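PDB 4NAR: putative uronate isomerase from Thermotoga maritima, which belongs to a family assigned lactate racemase activity, although its own reaction and substrate remain uncertain. Local coordinates for residues Arg41-His46 with Glu82-Ile87; Val34-Tyr39 with Thr66-Gly71; Ile327-Lys332 with Arg387-Gly392; Ile354-Ala359 with Phe373-Ala378; Glu155-Ser160 with Pro198-Ile203. All coordinates share one frame; numbering follows the deposited sequence.

Contact 1. Residues Arg41-His46 with Glu82-Ile87. With ACT (acetate ion), chain E; SO4 (sulfate ion), chain C.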
# COMPACT_ATOMS: atom_id res chain seq x y z
N ARG A 41 4.57 -5.99 3.25
CA ARG A 41 5.38 -5.88 2.03
C ARG A 41 6.48 -6.92 1.96
O ARG A 41 7.41 -6.92 2.78
CB ARG A 41 6.00 -4.49 1.92
CG ARG A 41 4.97 -3.37 1.81
CD ARG A 41 4.46 -3.27 0.39
NE ARG A 41 3.70 -2.04 0.21
CZ ARG A 41 4.23 -0.86 -0.12
NH1 ARG A 41 5.54 -0.74 -0.34
NH2 ARG A 41 3.43 0.20 -0.25
N VAL A 42 6.39 -7.81 0.97
CA VAL A 42 7.47 -8.76 0.72
C VAL A 42 8.44 -8.14 -0.29
O VAL A 42 8.12 -7.99 -1.48
CB VAL A 42 6.92 -10.13 0.23
CG1 VAL A 42 8.02 -11.21 0.26
CG2 VAL A 42 5.74 -10.55 1.11
N ASP A 43 9.63 -7.77 0.20
CA ASP A 43 10.61 -7.04 -0.60
C ASP A 43 12.01 -7.38 -0.10
O ASP A 43 12.18 -8.31 0.69
CB ASP A 43 10.34 -5.52 -0.53
CG ASP A 43 10.31 -4.96 0.91
OD1 ASP A 43 11.14 -5.37 1.78
OD2 ASP A 43 9.45 -4.08 1.17
N PHE A 44 13.01 -6.61 -0.53
CA PHE A 44 14.38 -6.89 -0.08
C PHE A 44 14.95 -5.86 0.92
O PHE A 44 16.18 -5.64 0.99
CB PHE A 44 15.33 -7.16 -1.26
CG PHE A 44 15.42 -6.04 -2.27
CD1 PHE A 44 16.47 -5.13 -2.24
CD2 PHE A 44 14.46 -5.89 -3.25
CE1 PHE A 44 16.55 -4.10 -3.18
CE2 PHE A 44 14.53 -4.87 -4.19
CZ PHE A 44 15.57 -3.97 -4.16
N THR A 45 14.06 -5.26 1.72
CA THR A 45 14.46 -4.34 2.78
C THR A 45 15.65 -4.86 3.59
O THR A 45 16.62 -4.13 3.83
CB THR A 45 13.32 -4.06 3.77
OG1 THR A 45 12.20 -3.48 3.09
CG2 THR A 45 13.82 -3.14 4.89
N HIS A 46 15.57 -6.13 3.98
CA HIS A 46 16.58 -6.75 4.83
C HIS A 46 18.01 -6.61 4.27
O HIS A 46 18.95 -6.42 5.04
CB HIS A 46 16.23 -8.21 5.14
CG HIS A 46 16.28 -9.13 3.95
ND1 HIS A 46 17.20 -10.15 3.84
CD2 HIS A 46 15.50 -9.20 2.84
CE1 HIS A 46 17.00 -10.81 2.70
NE2 HIS A 46 15.98 -10.25 2.08
N GLU A 82 12.90 -7.43 13.21
CA GLU A 82 14.13 -8.19 12.99
C GLU A 82 14.12 -8.85 11.62
O GLU A 82 15.08 -8.72 10.87
CB GLU A 82 14.31 -9.26 14.06
CG GLU A 82 14.46 -8.73 15.47
CD GLU A 82 14.73 -9.85 16.47
OE1 GLU A 82 13.76 -10.36 17.07
OE2 GLU A 82 15.91 -10.21 16.67
N LYS A 83 13.04 -9.56 11.32
CA LYS A 83 12.91 -10.22 10.03
C LYS A 83 12.95 -9.21 8.89
O LYS A 83 13.65 -9.42 7.88
CB LYS A 83 11.63 -11.08 9.95
CG LYS A 83 11.34 -11.62 8.54
CD LYS A 83 10.52 -12.91 8.53
CE LYS A 83 9.06 -12.68 8.95
NZ LYS A 83 8.22 -13.92 8.79
N LYS A 84 12.23 -8.11 9.04
CA LYS A 84 12.14 -7.09 7.99
C LYS A 84 13.48 -6.39 7.72
O LYS A 84 13.83 -6.10 6.57
CB LYS A 84 11.08 -6.05 8.35
CG LYS A 84 11.04 -4.86 7.41
CD LYS A 84 10.84 -5.31 5.97
CE LYS A 84 9.49 -4.86 5.47
NZ LYS A 84 8.58 -5.97 5.22
N LEU A 85 14.22 -6.13 8.79
CA LEU A 85 15.41 -5.30 8.66
C LEU A 85 16.69 -6.13 8.52
O LEU A 85 17.70 -5.64 7.99
CB LEU A 85 15.51 -4.36 9.87
CG LEU A 85 14.32 -3.40 9.95
CD1 LEU A 85 14.35 -2.52 11.22
CD2 LEU A 85 14.24 -2.55 8.66
N GLY A 86 16.61 -7.39 8.96
CA GLY A 86 17.77 -8.24 9.06
C GLY A 86 18.71 -7.74 10.14
O GLY A 86 19.93 -7.90 10.06
N ILE A 87 18.13 -7.12 11.17
CA ILE A 87 18.90 -6.59 12.30
C ILE A 87 18.35 -7.16 13.61
O ILE A 87 17.14 -7.24 13.81
CB ILE A 87 18.83 -5.04 12.34
CG1 ILE A 87 19.23 -4.46 10.98
CG2 ILE A 87 19.70 -4.49 13.46
CD1 ILE A 87 19.25 -2.91 10.94
C ACT E . 5.46 2.26 0.31
O ACT E . 4.63 2.52 -0.58
OXT ACT E . 6.62 2.09 -0.10
CH3 ACT E . 5.06 2.17 1.76
S SO4 C . 0.04 -1.07 0.56
O1 SO4 C . 0.96 -0.14 -0.12
O2 SO4 C . 0.43 -1.20 1.97
O3 SO4 C . -1.36 -0.62 0.50
O4 SO4 C . 0.17 -2.37 -0.11
O HOH W 1 10.33 -7.40 3.28

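Contact 2. Residues Val34-Tyr39 with Thr66-Gly71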
# COMPACT_ATOMS: atom_id res chain seq x y z
N VAL A 34 15.47 5.18 10.26
CA VAL A 34 15.11 4.39 9.09
C VAL A 34 13.62 4.10 9.09
O VAL A 34 13.11 3.40 9.97
CB VAL A 34 15.93 3.06 8.97
CG1 VAL A 34 15.45 2.24 7.76
CG2 VAL A 34 17.41 3.36 8.87
N VAL A 35 12.93 4.67 8.10
CA VAL A 35 11.51 4.43 7.88
C VAL A 35 11.38 3.30 6.85
O VAL A 35 11.98 3.38 5.76
CB VAL A 35 10.78 5.73 7.42
CG1 VAL A 35 9.30 5.46 7.19
CG2 VAL A 35 10.95 6.84 8.47
N HIS A 36 10.63 2.25 7.19
CA HIS A 36 10.57 1.03 6.38
C HIS A 36 9.14 0.54 6.20
O HIS A 36 8.23 0.96 6.93
CB HIS A 36 11.40 -0.10 7.01
CG HIS A 36 11.01 -0.41 8.44
ND1 HIS A 36 10.02 -1.30 8.76
CD2 HIS A 36 11.47 0.09 9.61
CE1 HIS A 36 9.88 -1.35 10.07
NE2 HIS A 36 10.75 -0.52 10.61
N THR A 37 8.96 -0.37 5.23
CA THR A 37 7.68 -1.03 4.97
C THR A 37 7.39 -2.05 6.07
O THR A 37 8.27 -2.38 6.89
CB THR A 37 7.69 -1.74 3.59
OG1 THR A 37 8.71 -2.75 3.57
CG2 THR A 37 7.97 -0.74 2.45
N ASP A 38 6.16 -2.56 6.10
CA ASP A 38 5.77 -3.47 7.19
C ASP A 38 5.69 -4.92 6.71
O ASP A 38 6.05 -5.22 5.56
CB ASP A 38 4.47 -3.01 7.87
CG ASP A 38 3.27 -3.04 6.93
OD1 ASP A 38 3.49 -3.35 5.73
OD2 ASP A 38 2.12 -2.75 7.37
N TYR A 39 5.21 -5.82 7.59
CA TYR A 39 5.16 -7.27 7.32
C TYR A 39 4.34 -7.55 6.06
O TYR A 39 4.41 -8.63 5.47
CB TYR A 39 4.55 -8.02 8.52
CG TYR A 39 3.04 -7.80 8.64
CD1 TYR A 39 2.53 -6.68 9.28
CD2 TYR A 39 2.14 -8.71 8.08
CE1 TYR A 39 1.17 -6.46 9.37
CE2 TYR A 39 0.77 -8.50 8.17
CZ TYR A 39 0.29 -7.37 8.82
OH TYR A 39 -1.08 -7.15 8.91
N THR A 66 14.31 2.98 14.08
CA THR A 66 13.49 2.60 12.93
C THR A 66 12.01 2.91 13.15
O THR A 66 11.55 2.95 14.29
CB THR A 66 13.68 1.12 12.52
OG1 THR A 66 12.62 0.30 13.07
CG2 THR A 66 15.08 0.62 12.94
N LEU A 67 11.29 3.14 12.06
CA LEU A 67 9.88 3.49 12.11
C LEU A 67 9.16 2.64 11.08
O LEU A 67 9.48 2.65 9.87
CB LEU A 67 9.65 4.98 11.80
CG LEU A 67 8.55 5.80 12.52
CD1 LEU A 67 8.13 6.96 11.64
CD2 LEU A 67 7.33 4.99 12.97
N ASN A 68 8.17 1.90 11.57
CA ASN A 68 7.34 1.08 10.72
C ASN A 68 6.29 1.95 10.03
O ASN A 68 5.38 2.46 10.70
CB ASN A 68 6.65 0.02 11.58
CG ASN A 68 5.77 -0.90 10.75
OD1 ASN A 68 6.26 -1.60 9.85
ND2 ASN A 68 4.46 -0.90 11.03
N ALA A 69 6.41 2.10 8.71
CA ALA A 69 5.40 2.83 7.95
C ALA A 69 4.13 1.99 7.82
O ALA A 69 3.87 1.39 6.76
CB ALA A 69 5.94 3.22 6.57
N SER A 70 3.34 1.96 8.89
CA SER A 70 2.19 1.04 8.97
C SER A 70 0.95 1.43 8.13
O SER A 70 0.17 0.56 7.71
CB SER A 70 1.74 0.91 10.43
OG SER A 70 1.06 2.10 10.84
N GLY A 71 0.76 2.72 7.91
CA GLY A 71 -0.56 3.19 7.48
C GLY A 71 -1.58 2.81 8.56
O GLY A 71 -1.30 2.96 9.76
O HOH W 2 2.40 -2.63 10.10
O HOH W 3 4.35 -0.68 4.18

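Contact 3. Residues Ile327-Lys332 with Arg387-Gly392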
# COMPACT_ATOMS: atom_id res chain seq x y z
N ILE A 327 -21.32 -1.18 6.72
CA ILE A 327 -21.69 -0.79 5.36
C ILE A 327 -21.68 -1.99 4.38
O ILE A 327 -22.51 -2.05 3.47
CB ILE A 327 -20.80 0.38 4.85
CG1 ILE A 327 -21.41 1.03 3.60
CG2 ILE A 327 -19.33 -0.06 4.62
CD1 ILE A 327 -20.49 2.04 2.95
N GLY A 328 -20.76 -2.93 4.57
CA GLY A 328 -20.64 -4.06 3.65
C GLY A 328 -20.13 -3.64 2.28
O GLY A 328 -19.86 -2.45 2.01
N TYR A 329 -20.02 -4.61 1.38
CA TYR A 329 -19.35 -4.37 0.10
C TYR A 329 -20.31 -4.07 -1.04
O TYR A 329 -21.14 -4.90 -1.41
CB TYR A 329 -18.43 -5.54 -0.23
CG TYR A 329 -17.23 -5.64 0.68
CD1 TYR A 329 -16.02 -5.01 0.35
CD2 TYR A 329 -17.28 -6.35 1.88
CE1 TYR A 329 -14.90 -5.09 1.18
CE2 TYR A 329 -16.17 -6.45 2.71
CZ TYR A 329 -14.98 -5.81 2.35
OH TYR A 329 -13.86 -5.88 3.17
N HIS A 330 -20.19 -2.87 -1.60
CA HIS A 330 -21.14 -2.37 -2.59
C HIS A 330 -20.46 -1.50 -3.64
O HIS A 330 -19.30 -1.11 -3.48
CB HIS A 330 -22.20 -1.52 -1.88
CG HIS A 330 -22.97 -2.25 -0.82
ND1 HIS A 330 -24.15 -2.89 -1.08
CD2 HIS A 330 -22.71 -2.42 0.50
CE1 HIS A 330 -24.61 -3.43 0.05
NE2 HIS A 330 -23.76 -3.16 1.01
N CYS A 331 -21.21 -1.18 -4.70
CA CYS A 331 -20.70 -0.37 -5.81
C CYS A 331 -20.66 1.10 -5.41
O CYS A 331 -21.22 1.50 -4.37
CB CYS A 331 -21.58 -0.55 -7.06
SG CYS A 331 -23.27 0.17 -6.93
N LYS A 332 -20.01 1.90 -6.25
CA LYS A 332 -19.77 3.30 -5.95
C LYS A 332 -21.06 4.09 -5.72
O LYS A 332 -21.13 4.90 -4.79
CB LYS A 332 -18.96 3.97 -7.05
CG LYS A 332 -18.27 5.25 -6.59
CD LYS A 332 -18.05 6.21 -7.75
CE LYS A 332 -17.27 5.54 -8.86
NZ LYS A 332 -16.58 6.55 -9.72
N ARG A 387 -21.78 -13.37 3.64
CA ARG A 387 -22.94 -12.83 2.94
C ARG A 387 -23.48 -11.61 3.68
O ARG A 387 -23.97 -10.67 3.04
CB ARG A 387 -23.99 -13.90 2.63
CG ARG A 387 -24.93 -14.28 3.75
CD ARG A 387 -26.20 -14.90 3.15
NE ARG A 387 -25.97 -16.23 2.59
CZ ARG A 387 -26.40 -17.36 3.15
NH1 ARG A 387 -27.10 -17.33 4.28
NH2 ARG A 387 -26.15 -18.54 2.58
N ALA A 388 -23.32 -11.61 5.00
CA ALA A 388 -23.62 -10.45 5.85
C ALA A 388 -22.98 -9.16 5.32
O ALA A 388 -23.57 -8.08 5.43
CB ALA A 388 -23.18 -10.71 7.30
N VAL A 389 -21.79 -9.27 4.73
CA VAL A 389 -21.08 -8.09 4.21
C VAL A 389 -21.17 -8.05 2.70
O VAL A 389 -20.41 -7.33 2.03
CB VAL A 389 -19.58 -8.06 4.67
CG1 VAL A 389 -19.51 -8.03 6.20
CG2 VAL A 389 -18.77 -9.26 4.08
N ASN A 390 -22.11 -8.84 2.17
CA ASN A 390 -22.43 -8.81 0.74
C ASN A 390 -21.36 -9.42 -0.19
O ASN A 390 -21.24 -9.06 -1.37
CB ASN A 390 -22.78 -7.38 0.29
CG ASN A 390 -23.78 -7.35 -0.84
OD1 ASN A 390 -24.72 -8.17 -0.87
ND2 ASN A 390 -23.60 -6.41 -1.78
N LEU A 391 -20.60 -10.37 0.35
CA LEU A 391 -19.58 -11.09 -0.42
C LEU A 391 -19.94 -12.58 -0.57
O LEU A 391 -20.72 -13.12 0.23
CB LEU A 391 -18.22 -10.93 0.26
CG LEU A 391 -17.20 -9.95 -0.35
CD1 LEU A 391 -17.85 -8.82 -1.13
CD2 LEU A 391 -16.23 -9.38 0.72
N GLY A 392 -19.37 -13.24 -1.58
CA GLY A 392 -19.57 -14.67 -1.76
C GLY A 392 -18.70 -15.51 -0.83
O GLY A 392 -17.85 -14.97 -0.10

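Contact 4. Residues Ile354-Ala359 with Phe373-Ala378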
# COMPACT_ATOMS: atom_id res chain seq x y z
N ILE A 354 -15.84 -0.08 -2.02
CA ILE A 354 -16.02 0.08 -3.46
C ILE A 354 -14.87 -0.57 -4.21
O ILE A 354 -15.08 -1.28 -5.20
CB ILE A 354 -16.05 1.56 -3.85
CG1 ILE A 354 -17.17 2.31 -3.11
CG2 ILE A 354 -16.18 1.71 -5.38
CD1 ILE A 354 -17.10 3.85 -3.23
N ASN A 355 -13.65 -0.32 -3.73
CA ASN A 355 -12.46 -0.89 -4.33
C ASN A 355 -12.53 -2.42 -4.47
O ASN A 355 -12.25 -2.98 -5.55
CB ASN A 355 -11.23 -0.47 -3.52
CG ASN A 355 -10.76 0.94 -3.85
OD1 ASN A 355 -11.01 1.45 -4.96
ND2 ASN A 355 -10.07 1.58 -2.90
N VAL A 356 -12.93 -3.08 -3.39
CA VAL A 356 -13.10 -4.53 -3.42
C VAL A 356 -14.26 -4.97 -4.33
O VAL A 356 -14.08 -5.86 -5.19
CB VAL A 356 -13.32 -5.11 -2.02
CG1 VAL A 356 -13.66 -6.61 -2.12
CG2 VAL A 356 -12.08 -4.89 -1.13
N ARG A 357 -15.43 -4.35 -4.17
CA ARG A 357 -16.63 -4.84 -4.85
C ARG A 357 -16.59 -4.65 -6.37
O ARG A 357 -17.11 -5.48 -7.13
CB ARG A 357 -17.92 -4.24 -4.26
CG ARG A 357 -19.15 -5.03 -4.67
CD ARG A 357 -19.08 -6.46 -4.10
NE ARG A 357 -20.08 -7.39 -4.64
CZ ARG A 357 -19.98 -8.00 -5.83
NH1 ARG A 357 -18.94 -7.77 -6.63
NH2 ARG A 357 -20.94 -8.84 -6.22
N GLY A 358 -15.96 -3.56 -6.80
CA GLY A 358 -15.83 -3.29 -8.22
C GLY A 358 -17.03 -2.57 -8.83
O GLY A 358 -17.93 -2.09 -8.11
N ALA A 359 -17.04 -2.50 -10.16
CA ALA A 359 -18.09 -1.81 -10.90
C ALA A 359 -19.46 -2.44 -10.67
O ALA A 359 -19.57 -3.65 -10.45
CB ALA A 359 -17.77 -1.83 -12.40
N PHE A 373 -18.91 -8.22 -11.74
CA PHE A 373 -18.36 -9.53 -11.38
C PHE A 373 -18.67 -9.90 -9.94
O PHE A 373 -19.12 -9.07 -9.16
CB PHE A 373 -16.84 -9.60 -11.68
CG PHE A 373 -16.04 -8.47 -11.07
CD1 PHE A 373 -15.63 -7.40 -11.86
CD2 PHE A 373 -15.70 -8.48 -9.72
CE1 PHE A 373 -14.89 -6.35 -11.32
CE2 PHE A 373 -14.96 -7.43 -9.15
CZ PHE A 373 -14.56 -6.36 -9.96
N ASP A 374 -18.43 -11.16 -9.57
CA ASP A 374 -18.63 -11.62 -8.19
C ASP A 374 -17.28 -11.69 -7.45
O ASP A 374 -16.26 -12.01 -8.05
CB ASP A 374 -19.32 -12.98 -8.18
CG ASP A 374 -19.96 -13.31 -6.82
OD1 ASP A 374 -20.66 -14.35 -6.73
OD2 ASP A 374 -19.78 -12.54 -5.85
N VAL A 375 -17.29 -11.38 -6.16
CA VAL A 375 -16.09 -11.49 -5.32
C VAL A 375 -16.34 -12.49 -4.22
O VAL A 375 -17.27 -12.32 -3.40
CB VAL A 375 -15.72 -10.14 -4.64
CG1 VAL A 375 -14.49 -10.33 -3.74
CG2 VAL A 375 -15.50 -9.05 -5.69
N ILE A 376 -15.53 -13.54 -4.17
CA ILE A 376 -15.78 -14.62 -3.23
C ILE A 376 -14.63 -14.74 -2.24
O ILE A 376 -13.46 -14.71 -2.62
CB ILE A 376 -16.02 -15.94 -3.97
CG1 ILE A 376 -17.29 -15.82 -4.82
CG2 ILE A 376 -16.12 -17.13 -3.00
CD1 ILE A 376 -17.14 -16.36 -6.24
N LEU A 377 -14.98 -14.85 -0.96
CA LEU A 377 -14.00 -15.06 0.09
C LEU A 377 -13.86 -16.56 0.38
O LEU A 377 -14.81 -17.20 0.86
CB LEU A 377 -14.40 -14.32 1.37
CG LEU A 377 -14.33 -12.79 1.37
CD1 LEU A 377 -14.34 -12.21 2.82
CD2 LEU A 377 -13.11 -12.30 0.60
N ALA A 378 -12.69 -17.11 0.07
CA ALA A 378 -12.37 -18.49 0.46
C ALA A 378 -11.36 -18.45 1.61
O ALA A 378 -10.17 -18.69 1.43
CB ALA A 378 -11.82 -19.28 -0.73
O HOH W 4 -18.30 -5.82 -9.79

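Contact 5. Residues Glu155-Ser160 with Pro198-Ile203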
# COMPACT_ATOMS: atom_id res chain seq x y z
N GLU A 155 -3.72 0.23 -6.16
CA GLU A 155 -5.14 0.51 -6.39
C GLU A 155 -5.58 1.93 -5.99
O GLU A 155 -6.62 2.40 -6.46
CB GLU A 155 -6.00 -0.51 -5.64
CG GLU A 155 -5.92 -0.37 -4.11
CD GLU A 155 -4.66 -1.03 -3.51
OE1 GLU A 155 -3.78 -1.51 -4.29
OE2 GLU A 155 -4.54 -1.08 -2.26
N SER A 156 -4.81 2.58 -5.11
CA SER A 156 -5.17 3.92 -4.62
C SER A 156 -4.20 5.02 -5.07
O SER A 156 -4.58 6.18 -5.18
CB SER A 156 -5.28 3.97 -3.08
OG SER A 156 -6.27 3.07 -2.60
N THR A 157 -2.94 4.66 -5.30
CA THR A 157 -1.94 5.67 -5.65
C THR A 157 -1.27 5.46 -7.01
O THR A 157 -0.16 5.95 -7.23
CB THR A 157 -0.83 5.74 -4.58
OG1 THR A 157 -0.16 4.47 -4.49
CG2 THR A 157 -1.43 6.10 -3.21
N GLY A 158 -1.94 4.74 -7.92
CA GLY A 158 -1.39 4.39 -9.22
C GLY A 158 -0.23 3.42 -9.08
O GLY A 158 -0.28 2.29 -9.58
N PHE A 159 0.82 3.86 -8.40
CA PHE A 159 1.95 3.01 -8.05
C PHE A 159 2.24 3.24 -6.57
O PHE A 159 1.87 4.29 -6.04
CB PHE A 159 3.19 3.38 -8.88
CG PHE A 159 3.13 2.89 -10.31
CD1 PHE A 159 3.57 1.59 -10.63
CD2 PHE A 159 2.60 3.69 -11.33
CE1 PHE A 159 3.50 1.11 -11.95
CE2 PHE A 159 2.53 3.21 -12.67
CZ PHE A 159 2.98 1.92 -12.97
N SER A 160 2.89 2.28 -5.90
CA SER A 160 3.38 2.51 -4.53
C SER A 160 4.81 3.05 -4.58
O SER A 160 5.38 3.20 -5.66
CB SER A 160 3.37 1.21 -3.72
OG SER A 160 4.15 0.22 -4.36
N PRO A 198 -5.08 11.79 -8.92
CA PRO A 198 -5.41 12.71 -7.81
C PRO A 198 -4.71 12.43 -6.47
O PRO A 198 -4.25 13.39 -5.83
CB PRO A 198 -6.93 12.53 -7.63
CG PRO A 198 -7.41 12.06 -8.97
CD PRO A 198 -6.30 11.22 -9.53
N ALA A 199 -4.65 11.17 -6.05
CA ALA A 199 -4.03 10.80 -4.77
C ALA A 199 -2.54 11.16 -4.76
O ALA A 199 -2.01 11.64 -3.75
CB ALA A 199 -4.20 9.31 -4.49
N ARG A 200 -1.89 10.91 -5.88
CA ARG A 200 -0.49 11.24 -6.05
C ARG A 200 -0.30 12.79 -5.97
O ARG A 200 0.65 13.29 -5.34
CB ARG A 200 -0.02 10.62 -7.38
CG ARG A 200 1.35 9.96 -7.40
CD ARG A 200 1.46 8.66 -6.57
NE ARG A 200 2.67 8.76 -5.75
CZ ARG A 200 3.33 7.77 -5.16
NH1 ARG A 200 2.96 6.49 -5.28
NH2 ARG A 200 4.40 8.08 -4.44
N LYS A 201 -1.22 13.56 -6.56
CA LYS A 201 -1.19 15.02 -6.40
C LYS A 201 -1.33 15.48 -4.94
O LYS A 201 -0.59 16.37 -4.49
CB LYS A 201 -2.29 15.69 -7.22
CG LYS A 201 -2.00 15.75 -8.72
CD LYS A 201 -3.22 16.29 -9.48
CE LYS A 201 -2.88 16.60 -10.93
NZ LYS A 201 -2.56 15.35 -11.67
N ILE A 202 -2.29 14.90 -4.23
CA ILE A 202 -2.52 15.20 -2.81
C ILE A 202 -1.29 14.85 -1.97
O ILE A 202 -0.84 15.63 -1.12
CB ILE A 202 -3.74 14.41 -2.27
CG1 ILE A 202 -5.04 14.93 -2.89
CG2 ILE A 202 -3.82 14.52 -0.75
CD1 ILE A 202 -6.26 14.09 -2.54
N ILE A 203 -0.76 13.66 -2.22
CA ILE A 203 0.40 13.16 -1.50
C ILE A 203 1.60 14.07 -1.68
O ILE A 203 2.30 14.39 -0.71
CB ILE A 203 0.74 11.70 -1.93
CG1 ILE A 203 -0.25 10.72 -1.30
CG2 ILE A 203 2.19 11.33 -1.57
CD1 ILE A 203 -0.09 9.29 -1.80

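Contact 1. Residues Arg41-His46 with Glu82-Ile87
A lysine buried to its tip is the oddity here: Lys84, near the end of helix 78-85, sends its ammonium group into the turn before helix 45-58, where NZ donates to Arg41 O at 2.9 Å in the carbonyl plane. Two further partners, Asp38 O and a water that accepts at 3.0 Å from Lys84 NZ, complete the grip. Asp43 OD1 stays 4.3 Å from Lys84 NZ, beyond a salt bridge, yet the water joins the two groups and the carboxylate probably steadies the positive charge. The length of a lysine suits the place: its aliphatic part bends at three successive torsions, laying CD against Thr45 CB at 3.5 Å. Thr45 OG1 lies beside the backbone N (chi1 -60°), which leaves the methyl anti to that N and against Lys84 O and Leu85 CD2.

Asp43 forms an Asx turn at the start of helix 45-58: OD1 accepts from Thr45 N and OG1, both above one face of its carboxylate, while Phe44 occupies the N-cap. Aspartate suits the place because OD1 serves both donors while OD2 is left to accept from Thr37 OG1. Where helix 78-85 ends, Gly86 has positive phi, and a CB there would lie 3.3 Å from His46 O. His46 CA comes close to Leu85 O in a CA-H...O contact.

Arg41 turns its guanidinium the other way, towards two ions probably left by crystallisation. NH2 donates to acetate O at 2.6 Å and to sulfate O1 over a separation shorter than usual, its exact length doubtful. His154 and Lys164 also hold the sulfate, and Gly150 N and Gly161 N the acetate.

Contact 2. Residues Val34-Tyr39 with Thr66-Gly71
Leu67 O is met by a backbone N-H, a CA-H and a ring face: His36 N donates to it at 2.9 Å, Val35 CA offers a CA-H...O contact, and the His36 imidazole lies beneath it, the oxygen 3.2 Å above the ring plane towards the ring's rim. With Leu67 N to Val34 O and Ala69 N to His36 O, this bond makes the parallel ladder of strands 31-36 and 63-68, neighbours in a beta-alpha-beta unit. On one face of the sheet the beta-branched Val35 fills the space beside Leu67 and Ala69, its CG2 4.0 Å from Leu67 CB.

On the other face His36 bends across the neighbouring strand. Its CG sits between backbone N and carbonyl carbon (chi1 56°), which brings the ring over Asn68 CA in a CH-pi contact. Both nitrogens are engaged near the ring plane: ND1 donates to Thr37 O at 2.8 Å, and NE2 pairs with Thr66 OG1 at 3.2 Å.

Further along, a water links Asn68 ND2 to Asp38 OD2, which also accepts from His73. Asn68 OD1 is buried against Asp38 CB without a polar partner. The chemistry implies a proton on ND1 and an imidazole with little freedom to turn.

Contact 3. Residues Ile327-Lys332 with Arg387-Gly392
Gly328, where helix 318-327 ends with positive phi, brings its CA 3.7 Å from Val389 O; a CB would point at that oxygen, so the bare backbone suits both the turn and the approach. Next, Tyr329 N donates to Val389 O at 2.8 Å, from above the carbonyl plane, and the same oxygen borders the edge of the tyrosine ring. Leu391 lays CD2 over one ring face, 3.8 Å from the centroid in a CH-pi contact, with CD1 against Tyr329 CB. Val389 runs alongside, its CG2 3.9 Å from Tyr329 CD2. Were Tyr329 an alanine, Leu391 CD2 and Val389 CG2 would probably face a gap and His352, which the phenol OH bonds, would lose that partner.

Tyr329 O then accepts from Asn390 ND2 at 2.9 Å, almost straight (N-H...O 167°) and within the amide plane. His330 crosses Asn390 at about a right angle, and its ND1 is bonded to Glu369.

Asn390, with positive phi, is the C-prime residue of the Schellman motif ending helix 383-388, a place that asparagine tolerates well. The contact thus ties two helix ends together, with Tyr329 packed on helix 347-357 and Gly392 starting the edge strand beside strand 373-379.

Contact 4. Residues Ile354-Ala359 with Phe373-Ala378
Arg357 and Val375 lie alongside one another, pointing opposite ways, which brings the guanidinium at the end of helix 347-357 beside the start of strand 373-379. The aliphatic part leaves opposite the backbone N (chi1 -163°) and then bends at chi2, turning the planar group edge-on to Phe373 O. Arg357 NH1 donates to Phe373 O at 2.9 Å, within the guanidinium plane; NH2 adds a weak bond to the same oxygen. Asp374 OD2, 3.9 Å from Arg357 NH2, lies well out of that plane: the long salt bridge is an attraction of charges, with no N-H aimed at the oxygen. Phe371 adds a cation-pi contact.

Phe373 brings CZ to 3.8 Å from Gly358 CA, while Val375 CG2 lies at the ring's edge. A CB on Gly358 would collide with Phe373 CZ and jam against the preceding carbonyl oxygen, hence the glycine. A water over the centre of the phenyl face bonds Arg357 O, Ala359 O and Phe373 N. Val356 meets Val375 at about a right angle, CG1 to CG1 at 4.1 Å.

Packing of a helix on a parallel strand, here through Val356 and Val375, is typical of alpha/beta domains: helix 347-357 belongs to the connection between parallel strands 302-308 and 373-379.

Contact 5. Residues Glu155-Ser160 with Pro198-Ile203
Segment 155-160 supplies the turn and the second, weakly bonded strand of a small hairpin with strand 153-154, and comes closest to helix 198-213 where Thr157 CA and Ala199 CA are 5.6 Å apart. It reverses in a classic gamma turn centred on Gly158 (phi 69°, psi -62°), Phe159 N bonding back to Thr157 O; the positive phi suits glycine. Ser156 O rests on Ala199 CB at 3.2 Å, where so small a side chain lets the loop come close.

Thr157 works with both branches. Its OG1 donates at 2.6 Å to Phe159 O, bracing the turn from above the carbonyl plane, while CG2 packs on Ile203 CD1 at 3.7 Å, the two side chains crossing at about a right angle. With an alanine in its place, Phe159 O would probably lose this internal donor and Ile203 CD1 would face a gap. Arg200 reaches past the threonine, its chain bent at chi2 and chi3. CD touches Thr157 O at 3.2 Å, Phe159 O lies 2.6 Å from NH1 near the guanidinium plane, and NH2 donates to Gly161 O. Tyr249 adds a cation-pi contact.

The segment leads to Gly161 beside the bound acetate. It follows strand 144-150, at the C-terminal end of the mixed sheet's parallel strands, where alpha/beta folds commonly form binding pockets.

In the fold
Contacts 1 and 2 interlock within the mixed sheet of the N-terminal part and the helices beside it, where Asp43 OD2 lies 2.8 Å from Thr37 OG1. Contact 5 meets contact 1 at the ion pocket, with Arg41 NH2 3.6 Å from Ser160 CB, and the Thr37 side chain is also about 4 Å from the acetate. Those ions probably came from the crystallisation liquor but may mark a pocket able to bind anions. Contact 4 is nested within the loop closed by contact 3; their centres are 8 Å apart, and Gly392 N lies 2.9 Å from Val375 O. This pair is remote from contact 1, about 31 to 35 Å between centres, whereas contact 5 touches contact 4 through Ser156 and Asn355.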